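Long-range contacts in AGR_C_1268p (Agrobacterium tumefaciens str. C58, PDB 2GHS), which probably acts as a metal-dependent gluconolactonase of the regucalcin (SMP-30) family, built as a six-bladed beta-propeller: residues F36-R41 with E267-Q272; K173-I178 with G193-T198; R202-P207 with G217-F222. All coordinates share one frame; numbering follows the deposited sequence.

Contact 1 (F36-R41 with E267-Q272); sequences FPFAGR and EVPGKQ
F38 lays one face of its ring over P269, whose CD sits 3.7 Å from the ring centroid and 9° off the ring normal, a CH-pi contact. The two side chains meet at about a right angle. On the other face of the ring is the backbone N of G40, so the phenyl is held between the proline and its own chain. With CG anti to the backbone N (chi1 -174°), the ring is swung across to the 267-272 loop, and its edge comes to E267 O, 3.3 Å from CD1. CG1 of V268 touches the same CD1 corner.

Both segments are links from one propeller blade (strands 34-36 and 262-267) to the next (41-44 and 273-279). E267 N donates to F36 O at 2.9 Å, close to straight at 165°. One water lies within hydrogen-bonding distance of both F36 O and E267 O, 2.8 Å from the latter, though other acceptors compete. A second water accepts from F38 N at 2.9 Å and donates to E267 OE1 at 2.7 Å, which the glutamate side chain carries back past P37. Past the last direct backbone bond the chains are linked through water, beside the apolar packing of F38 on P269.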
loop_
_atom_site.group_PDB
_atom_site.type_symbol
_atom_site.label_atom_id
_atom_site.label_comp_id
_atom_site.label_asym_id
_atom_site.label_seq_id
_atom_site.Cartn_x
_atom_site.Cartn_y
_atom_site.Cartn_z
ATOM N N PHE A 36 2.759 -20.221 8.091
ATOM C CA PHE A 36 3.729 -20.522 7.046
ATOM C C PHE A 36 5.040 -19.782 7.378
ATOM O O PHE A 36 5.159 -18.539 7.187
ATOM C CB PHE A 36 3.210 -20.063 5.691
ATOM C CG PHE A 36 1.991 -20.810 5.200
ATOM C CD1 PHE A 36 0.731 -20.560 5.704
ATOM C CD2 PHE A 36 2.136 -21.766 4.220
ATOM C CE1 PHE A 36 -0.381 -21.256 5.245
ATOM C CE2 PHE A 36 1.012 -22.476 3.750
ATOM C CZ PHE A 36 -0.246 -22.184 4.256
ATOM N N PRO A 37 6.035 -20.498 7.895
ATOM C CA PRO A 37 7.341 -19.862 8.136
ATOM C C PRO A 37 7.933 -19.332 6.817
ATOM O O PRO A 37 7.600 -19.820 5.722
ATOM C CB PRO A 37 8.185 -21.003 8.725
ATOM C CG PRO A 37 7.175 -21.909 9.377
ATOM C CD PRO A 37 6.043 -21.910 8.351
ATOM N N PHE A 38 8.823 -18.363 6.908
ATOM C CA PHE A 38 9.333 -17.735 5.715
ATOM C C PHE A 38 10.246 -18.667 4.949
ATOM O O PHE A 38 11.188 -19.204 5.509
ATOM C CB PHE A 38 10.105 -16.483 6.080
ATOM C CG PHE A 38 10.559 -15.682 4.904
ATOM C CD1 PHE A 38 9.645 -15.061 4.062
ATOM C CD2 PHE A 38 11.913 -15.494 4.664
ATOM C CE1 PHE A 38 10.087 -14.274 2.991
ATOM C CE2 PHE A 38 12.355 -14.743 3.577
ATOM C CZ PHE A 38 11.448 -14.112 2.751
ATOM N N ALA A 39 9.979 -18.812 3.660
ATOM C CA ALA A 39 10.801 -19.626 2.783
ATOM C C ALA A 39 10.994 -18.875 1.469
ATOM O O ALA A 39 11.209 -19.455 0.406
ATOM C CB ALA A 39 10.143 -20.966 2.541
ATOM N N GLY A 40 10.905 -17.567 1.544
ATOM C CA GLY A 40 11.079 -16.748 0.350
ATOM C C GLY A 40 12.482 -16.183 0.223
ATOM O O GLY A 40 13.484 -16.785 0.635
ATOM N N ARG A 41 12.560 -15.014 -0.378
ATOM C CA ARG A 41 13.842 -14.395 -0.604
ATOM C C ARG A 41 13.790 -12.907 -0.394
ATOM O O ARG A 41 12.692 -12.324 -0.310
ATOM C CB ARG A 41 14.293 -14.698 -2.008
ATOM C CG ARG A 41 13.463 -14.145 -3.096
ATOM C CD ARG A 41 14.053 -14.675 -4.408
ATOM N NE ARG A 41 13.199 -14.398 -5.557
ATOM C CZ ARG A 41 13.539 -13.675 -6.624
ATOM N NH1 ARG A 41 14.754 -13.136 -6.750
ATOM N NH2 ARG A 41 12.645 -13.494 -7.591
ATOM N N GLU A 267 4.824 -15.687 7.567
ATOM C CA GLU A 267 5.880 -14.993 8.281
ATOM C C GLU A 267 6.879 -14.348 7.295
ATOM O O GLU A 267 7.160 -14.891 6.220
ATOM C CB GLU A 267 6.578 -15.917 9.284
ATOM C CG GLU A 267 5.646 -16.453 10.384
ATOM C CD GLU A 267 6.339 -17.343 11.402
ATOM O OE1 GLU A 267 7.461 -17.840 11.138
ATOM O OE2 GLU A 267 5.754 -17.557 12.506
ATOM N N VAL A 268 7.392 -13.183 7.680
ATOM C CA VAL A 268 8.501 -12.475 6.987
ATOM C C VAL A 268 9.472 -11.948 8.038
ATOM O O VAL A 268 9.086 -11.691 9.173
ATOM C CB VAL A 268 8.037 -11.317 6.094
ATOM C CG1 VAL A 268 7.091 -11.838 4.995
ATOM C CG2 VAL A 268 7.324 -10.303 6.856
ATOM N N PRO A 269 10.745 -11.842 7.665
ATOM C CA PRO A 269 11.778 -11.481 8.639
ATOM C C PRO A 269 11.686 -10.084 9.204
ATOM O O PRO A 269 12.059 -9.895 10.364
ATOM C CB PRO A 269 13.094 -11.668 7.857
ATOM C CG PRO A 269 12.764 -12.596 6.795
ATOM C CD PRO A 269 11.346 -12.234 6.384
ATOM N N GLY A 270 11.211 -9.110 8.432
ATOM C CA GLY A 270 11.050 -7.746 8.977
ATOM C C GLY A 270 9.753 -7.634 9.744
ATOM O O GLY A 270 8.673 -7.800 9.148
ATOM N N LYS A 271 9.851 -7.316 11.039
ATOM C CA LYS A 271 8.703 -7.371 11.942
ATOM C C LYS A 271 7.729 -6.235 11.721
ATOM O O LYS A 271 6.534 -6.404 11.906
ATOM C CB LYS A 271 9.147 -7.436 13.417
ATOM C CG LYS A 271 9.973 -8.690 13.761
ATOM C CD LYS A 271 9.209 -10.016 13.490
ATOM C CE LYS A 271 9.986 -10.975 12.576
ATOM N N GLN A 272 8.226 -5.089 11.272
ATOM C CA GLN A 272 7.366 -3.938 11.001
ATOM C C GLN A 272 6.897 -3.993 9.548
ATOM O O GLN A 272 7.301 -3.191 8.697
ATOM C CB GLN A 272 8.062 -2.638 11.349
ATOM C CG GLN A 272 8.454 -2.598 12.788
ATOM C CD GLN A 272 8.824 -1.271 13.315
ATOM O OE1 GLN A 272 8.482 -0.971 14.456
ATOM N NE2 GLN A 272 9.553 -0.475 12.545
HETATM O O HOH W 1 6.028 -16.941 4.697
HETATM O O HOH W 2 9.587 -17.489 9.560
#

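Contact 2 (K173-I178 with G193-T198); sequences KLFADI and GYFVDT
The rings of F175 and F195 meet obliquely, their planes turned 32° to each other and their centroids 4.5 Å apart. F195 presents its CE1 corner over the middle of the F175 ring, 3.6 Å from F175 CE2. Its CG stands between the backbone N and the carbonyl carbon (chi1 72°), which lifts the ring off its strand. I178 meets the F195 ring on the same side as F175 does, at its CE2 corner, with CD1 4.0 Å from F195 CE2, so F195 is touched by residues from before and after the corner the chain turns at D177. F175 itself belongs to a classic beta bulge, L174 and F175 both lying opposite I163.

Further along, I178 and D197 run alongside in opposite senses, and I178 CG2 rests 3.7 Å from D197 CG. The carboxylate is well occupied: OD2 accepts from S179 N, and OD1 from I180 N and K199 N, which ties the chain just after I178 to the end of strand 193-197. Strand 173-176 lies at the outer edge of one blade and strand 193-197 in the next, which makes this packing between adjacent blades, characteristic of a beta-propeller.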
loop_
_atom_site.group_PDB
_atom_site.type_symbol
_atom_site.label_atom_id
_atom_site.label_comp_id
_atom_site.label_asym_id
_atom_site.label_seq_id
_atom_site.Cartn_x
_atom_site.Cartn_y
_atom_site.Cartn_z
ATOM N N LYS A 173 -13.796 13.712 -0.694
ATOM C CA LYS A 173 -13.560 13.002 0.568
ATOM C C LYS A 173 -14.628 11.910 0.746
ATOM O O LYS A 173 -15.801 12.145 0.549
ATOM C CB LYS A 173 -13.557 13.948 1.779
ATOM C CG LYS A 173 -13.084 13.279 3.053
ATOM C CD LYS A 173 -13.163 14.199 4.252
ATOM C CE LYS A 173 -12.085 15.200 4.309
ATOM N NZ LYS A 173 -12.075 15.751 5.693
ATOM N N LEU A 174 -14.185 10.706 1.065
ATOM C CA LEU A 174 -15.053 9.558 1.275
ATOM C C LEU A 174 -15.293 9.280 2.762
ATOM O O LEU A 174 -16.433 8.999 3.162
ATOM C CB LEU A 174 -14.463 8.303 0.650
ATOM C CG LEU A 174 -14.338 8.302 -0.855
ATOM C CD1 LEU A 174 -13.986 6.919 -1.339
ATOM C CD2 LEU A 174 -15.582 8.807 -1.541
ATOM N N PHE A 175 -14.220 9.315 3.546
ATOM C CA PHE A 175 -14.230 8.935 4.961
ATOM C C PHE A 175 -13.374 9.898 5.748
ATOM O O PHE A 175 -12.285 10.280 5.305
ATOM C CB PHE A 175 -13.747 7.478 5.132
ATOM C CG PHE A 175 -14.607 6.493 4.412
ATOM C CD1 PHE A 175 -15.874 6.211 4.892
ATOM C CD2 PHE A 175 -14.180 5.883 3.255
ATOM C CE1 PHE A 175 -16.697 5.349 4.210
ATOM C CE2 PHE A 175 -15.027 5.004 2.565
ATOM C CZ PHE A 175 -16.277 4.758 3.064
ATOM N N ALA A 176 -13.874 10.319 6.899
ATOM C CA ALA A 176 -13.161 11.259 7.756
ATOM C C ALA A 176 -12.815 10.637 9.103
ATOM O O ALA A 176 -13.200 9.500 9.418
ATOM C CB ALA A 176 -14.003 12.480 7.971
ATOM N N ASP A 177 -12.075 11.392 9.906
ATOM C CA ASP A 177 -11.830 11.055 11.304
ATOM C C ASP A 177 -11.093 9.737 11.434
ATOM O O ASP A 177 -11.389 8.951 12.305
ATOM C CB ASP A 177 -13.146 11.002 12.087
ATOM C CG ASP A 177 -13.892 12.345 12.094
ATOM O OD1 ASP A 177 -13.252 13.434 12.119
ATOM O OD2 ASP A 177 -15.142 12.304 12.070
ATOM N N ILE A 178 -10.110 9.514 10.561
ATOM C CA ILE A 178 -9.286 8.302 10.598
ATOM C C ILE A 178 -7.877 8.682 11.058
ATOM O O ILE A 178 -7.259 9.596 10.501
ATOM C CB ILE A 178 -9.207 7.635 9.194
ATOM C CG1 ILE A 178 -10.581 7.129 8.770
ATOM C CG2 ILE A 178 -8.140 6.474 9.149
ATOM C CD1 ILE A 178 -10.689 6.847 7.279
ATOM N N GLY A 193 -15.179 -2.108 -1.535
ATOM C CA GLY A 193 -13.923 -1.572 -1.077
ATOM C C GLY A 193 -13.702 -1.903 0.366
ATOM O O GLY A 193 -14.655 -2.105 1.140
ATOM N N TYR A 194 -12.428 -1.971 0.734
ATOM C CA TYR A 194 -12.007 -2.260 2.089
ATOM C C TYR A 194 -11.034 -1.191 2.578
ATOM O O TYR A 194 -10.290 -0.611 1.797
ATOM C CB TYR A 194 -11.298 -3.622 2.168
ATOM C CG TYR A 194 -12.114 -4.772 1.610
ATOM C CD1 TYR A 194 -13.092 -5.365 2.360
ATOM C CD2 TYR A 194 -11.869 -5.281 0.335
ATOM C CE1 TYR A 194 -13.862 -6.377 1.865
ATOM C CE2 TYR A 194 -12.578 -6.334 -0.168
ATOM C CZ TYR A 194 -13.600 -6.886 0.591
ATOM O OH TYR A 194 -14.336 -7.952 0.118
ATOM N N PHE A 195 -11.081 -0.910 3.872
ATOM C CA PHE A 195 -10.116 -0.028 4.525
ATOM C C PHE A 195 -10.121 -0.246 6.023
ATOM O O PHE A 195 -11.025 -0.843 6.568
ATOM C CB PHE A 195 -10.365 1.470 4.218
ATOM C CG PHE A 195 -11.554 2.055 4.883
ATOM C CD1 PHE A 195 -12.811 1.988 4.306
ATOM C CD2 PHE A 195 -11.409 2.696 6.106
ATOM C CE1 PHE A 195 -13.914 2.558 4.969
ATOM C CE2 PHE A 195 -12.508 3.281 6.744
ATOM C CZ PHE A 195 -13.745 3.200 6.161
ATOM N N VAL A 196 -9.095 0.270 6.682
ATOM C CA VAL A 196 -8.993 0.168 8.129
ATOM C C VAL A 196 -8.403 1.465 8.658
ATOM O O VAL A 196 -7.741 2.187 7.921
ATOM C CB VAL A 196 -8.054 -1.014 8.564
ATOM C CG1 VAL A 196 -6.531 -0.716 8.343
ATOM C CG2 VAL A 196 -8.297 -1.444 10.015
ATOM N N ASP A 197 -8.663 1.733 9.936
ATOM C CA ASP A 197 -7.921 2.748 10.699
ATOM C C ASP A 197 -7.002 1.877 11.557
ATOM O O ASP A 197 -7.463 1.129 12.423
ATOM C CB ASP A 197 -8.840 3.602 11.528
ATOM C CG ASP A 197 -8.094 4.631 12.376
ATOM O OD1 ASP A 197 -6.837 4.564 12.512
ATOM O OD2 ASP A 197 -8.793 5.508 12.931
ATOM N N THR A 198 -5.703 1.922 11.290
ATOM C CA THR A 198 -4.737 1.041 11.984
ATOM C C THR A 198 -4.778 1.192 13.502
ATOM O O THR A 198 -4.473 0.266 14.213
ATOM C CB THR A 198 -3.308 1.260 11.451
ATOM O OG1 THR A 198 -3.284 1.031 10.035
ATOM C CG2 THR A 198 -2.301 0.287 12.083
#

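Contact 3 (R202-P207 with G217-F222); sequences RLMRVP and GKAEVF
E220 O is met twice by the neighbouring strand: R205 N donates to it at 2.8 Å, with 163° at the hydrogen, and M204 CA makes a CA-H...O contact at 3.2 Å. The bond is returned by E220 N, which donates to R205 O at 2.8 Å and 170°, so R205 and E220 form an antiparallel hydrogen-bonded pair. Further along, F222 N reaches L203 O, again at 2.8 Å, and between these bonds M204 and V221 face each other as a non-hydrogen-bonded pair with diverging side chains.

These are the two outer strands of a four-stranded propeller blade, with 220-222 at its edge and 202-207 also bonded inward to strand 192-197.

On one face, R205 and E220 lie together. E220 CG sits over one face of the guanidinium, off its centre, 3.8 Å from R205 NH1. The contact is carried by the aliphatic part of E220, while its bent chain takes the carboxylate to K218, whose NZ forms a salt bridge with OE2 at 2.7 Å. R205 is of opposite charge but its charged atoms stay clear of that carboxylate, so any attraction there would be longer-range. L203, modelled in two conformers, tentatively places CD2 at the F222 ring edge; that ring also meets Y194.

M204, present as selenomethionine, bends at chi2 and chi3, which folds its CE back over the start of the edge strand and onto A219 just before it, 3.8 Å from A219 CB. V221 CG2 packs against its selenium, and V206 CG2 comes to A219 CB from farther along the strand.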
loop_
_atom_site.group_PDB
_atom_site.type_symbol
_atom_site.label_atom_id
_atom_site.label_comp_id
_atom_site.label_asym_id
_atom_site.label_seq_id
_atom_site.Cartn_x
_atom_site.Cartn_y
_atom_site.Cartn_z
ATOM N N ARG A 202 -10.424 -2.325 12.971
ATOM C CA ARG A 202 -11.654 -2.873 12.425
ATOM C C ARG A 202 -11.685 -2.663 10.934
ATOM O O ARG A 202 -11.912 -1.537 10.443
ATOM C CB ARG A 202 -12.895 -2.272 13.069
ATOM C CG ARG A 202 -12.988 -2.600 14.517
ATOM C CD ARG A 202 -14.372 -2.333 15.104
ATOM N NE ARG A 202 -14.352 -2.603 16.555
ATOM C CZ ARG A 202 -14.153 -1.680 17.501
ATOM N NH1 ARG A 202 -13.996 -0.401 17.173
ATOM N NH2 ARG A 202 -14.135 -2.034 18.791
ATOM N N LEU A 203 -11.429 -3.727 10.199
ATOM C CA LEU A 203 -11.382 -3.637 8.735
ATOM C C LEU A 203 -12.828 -3.529 8.231
ATOM O O LEU A 203 -13.688 -4.382 8.539
ATOM C CB LEU A 203 -10.654 -4.844 8.143
ATOM C CG LEU A 203 -10.363 -4.769 6.636
ATOM C CD1 LEU A 203 -9.082 -5.541 6.292
ATOM C CD2 LEU A 203 -11.548 -5.299 5.858
HETATM N N MSE A 204 -13.089 -2.474 7.489
HETATM C CA MSE A 204 -14.413 -2.157 6.996
HETATM C C MSE A 204 -14.564 -2.628 5.556
HETATM O O MSE A 204 -13.599 -2.658 4.810
HETATM C CB MSE A 204 -14.587 -0.644 7.009
HETATM C CG MSE A 204 -14.192 0.010 8.312
HETATM SE SE MSE A 204 -15.189 -0.627 9.856
HETATM C CE MSE A 204 -16.932 0.139 9.494
ATOM N N ARG A 205 -15.793 -2.967 5.172
ATOM C CA ARG A 205 -16.157 -3.151 3.781
ATOM C C ARG A 205 -17.187 -2.112 3.387
ATOM O O ARG A 205 -18.033 -1.708 4.212
ATOM C CB ARG A 205 -16.678 -4.578 3.538
ATOM C CG ARG A 205 -17.963 -4.941 4.220
ATOM C CD ARG A 205 -18.606 -6.311 3.728
ATOM N NE ARG A 205 -19.860 -6.587 4.434
ATOM C CZ ARG A 205 -21.057 -6.042 4.170
ATOM N NH1 ARG A 205 -21.219 -5.181 3.163
ATOM N NH2 ARG A 205 -22.104 -6.358 4.930
ATOM N N VAL A 206 -17.103 -1.675 2.136
ATOM C CA VAL A 206 -17.911 -0.593 1.609
ATOM C C VAL A 206 -18.501 -1.028 0.236
ATOM O O VAL A 206 -17.775 -1.345 -0.682
ATOM C CB VAL A 206 -17.037 0.691 1.381
ATOM C CG1 VAL A 206 -17.926 1.891 1.003
ATOM C CG2 VAL A 206 -16.232 1.013 2.585
ATOM N N PRO A 207 -19.842 -1.020 0.079
ATOM C CA PRO A 207 -20.395 -1.301 -1.231
ATOM C C PRO A 207 -20.166 -0.138 -2.174
ATOM O O PRO A 207 -20.289 1.024 -1.754
ATOM C CB PRO A 207 -21.891 -1.529 -0.925
ATOM C CG PRO A 207 -22.149 -0.858 0.295
ATOM C CD PRO A 207 -20.882 -0.778 1.075
ATOM N N GLY A 217 -23.177 2.796 -0.333
ATOM C CA GLY A 217 -23.722 2.539 0.983
ATOM C C GLY A 217 -22.693 2.800 2.061
ATOM O O GLY A 217 -21.554 3.113 1.759
ATOM N N LYS A 218 -23.102 2.661 3.327
ATOM C CA LYS A 218 -22.196 2.985 4.422
ATOM C C LYS A 218 -21.202 1.856 4.616
ATOM O O LYS A 218 -21.435 0.735 4.166
ATOM C CB LYS A 218 -22.935 3.266 5.716
ATOM C CG LYS A 218 -23.584 2.049 6.297
ATOM C CD LYS A 218 -24.157 2.305 7.705
ATOM C CE LYS A 218 -24.221 0.997 8.493
ATOM N NZ LYS A 218 -25.217 0.049 7.899
ATOM N N ALA A 219 -20.115 2.159 5.314
ATOM C CA ALA A 219 -19.106 1.148 5.664
ATOM C C ALA A 219 -19.678 0.241 6.730
ATOM O O ALA A 219 -20.392 0.712 7.620
ATOM C CB ALA A 219 -17.826 1.805 6.171
ATOM N N GLU A 220 -19.356 -1.059 6.613
ATOM C CA GLU A 220 -19.756 -2.117 7.547
ATOM C C GLU A 220 -18.507 -2.779 8.107
ATOM O O GLU A 220 -17.523 -2.947 7.385
ATOM C CB GLU A 220 -20.550 -3.198 6.809
ATOM C CG GLU A 220 -21.698 -2.661 5.928
ATOM C CD GLU A 220 -22.880 -2.134 6.720
ATOM O OE1 GLU A 220 -23.097 -2.571 7.882
ATOM O OE2 GLU A 220 -23.611 -1.278 6.165
ATOM N N VAL A 221 -18.529 -3.190 9.366
ATOM C CA VAL A 221 -17.391 -3.924 9.939
ATOM C C VAL A 221 -17.318 -5.312 9.327
ATOM O O VAL A 221 -18.277 -6.082 9.397
ATOM C CB VAL A 221 -17.475 -4.061 11.457
ATOM C CG1 VAL A 221 -16.308 -4.887 12.021
ATOM C CG2 VAL A 221 -17.495 -2.713 12.139
ATOM N N PHE A 222 -16.195 -5.626 8.695
ATOM C CA PHE A 222 -15.986 -6.908 8.055
ATOM C C PHE A 222 -15.089 -7.830 8.903
ATOM O O PHE A 222 -15.470 -8.985 9.169
ATOM C CB PHE A 222 -15.413 -6.673 6.647
ATOM C CG PHE A 222 -15.141 -7.926 5.845
ATOM C CD1 PHE A 222 -16.091 -8.928 5.706
ATOM C CD2 PHE A 222 -13.941 -8.058 5.168
ATOM C CE1 PHE A 222 -15.827 -10.049 4.927
ATOM C CE2 PHE A 222 -13.679 -9.186 4.374
ATOM C CZ PHE A 222 -14.615 -10.176 4.264
#

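From the N terminus, strand 34-36 leads into contact 1, which does not close until 267-272; it joins the start of the modelled chain to the region where the 262-267 blade passes to the 273-279 blade. The N-terminal segment runs on to strand 41-44, outermost beside 309-311, consistent with an N-terminal strand completing the last blade. Contacts 2 and 3 fall within that long loop. Contact 2 comes first, closing a short loop across a blade boundary, and contact 3 follows in series, between edge strand 220-224 and its neighbour 202-207. The two touch: G193 O and F195 O probably accept hydrogen bonds from V206 N and M204 N. Contact 1 lies about 28 Å from contact 2, centre to centre.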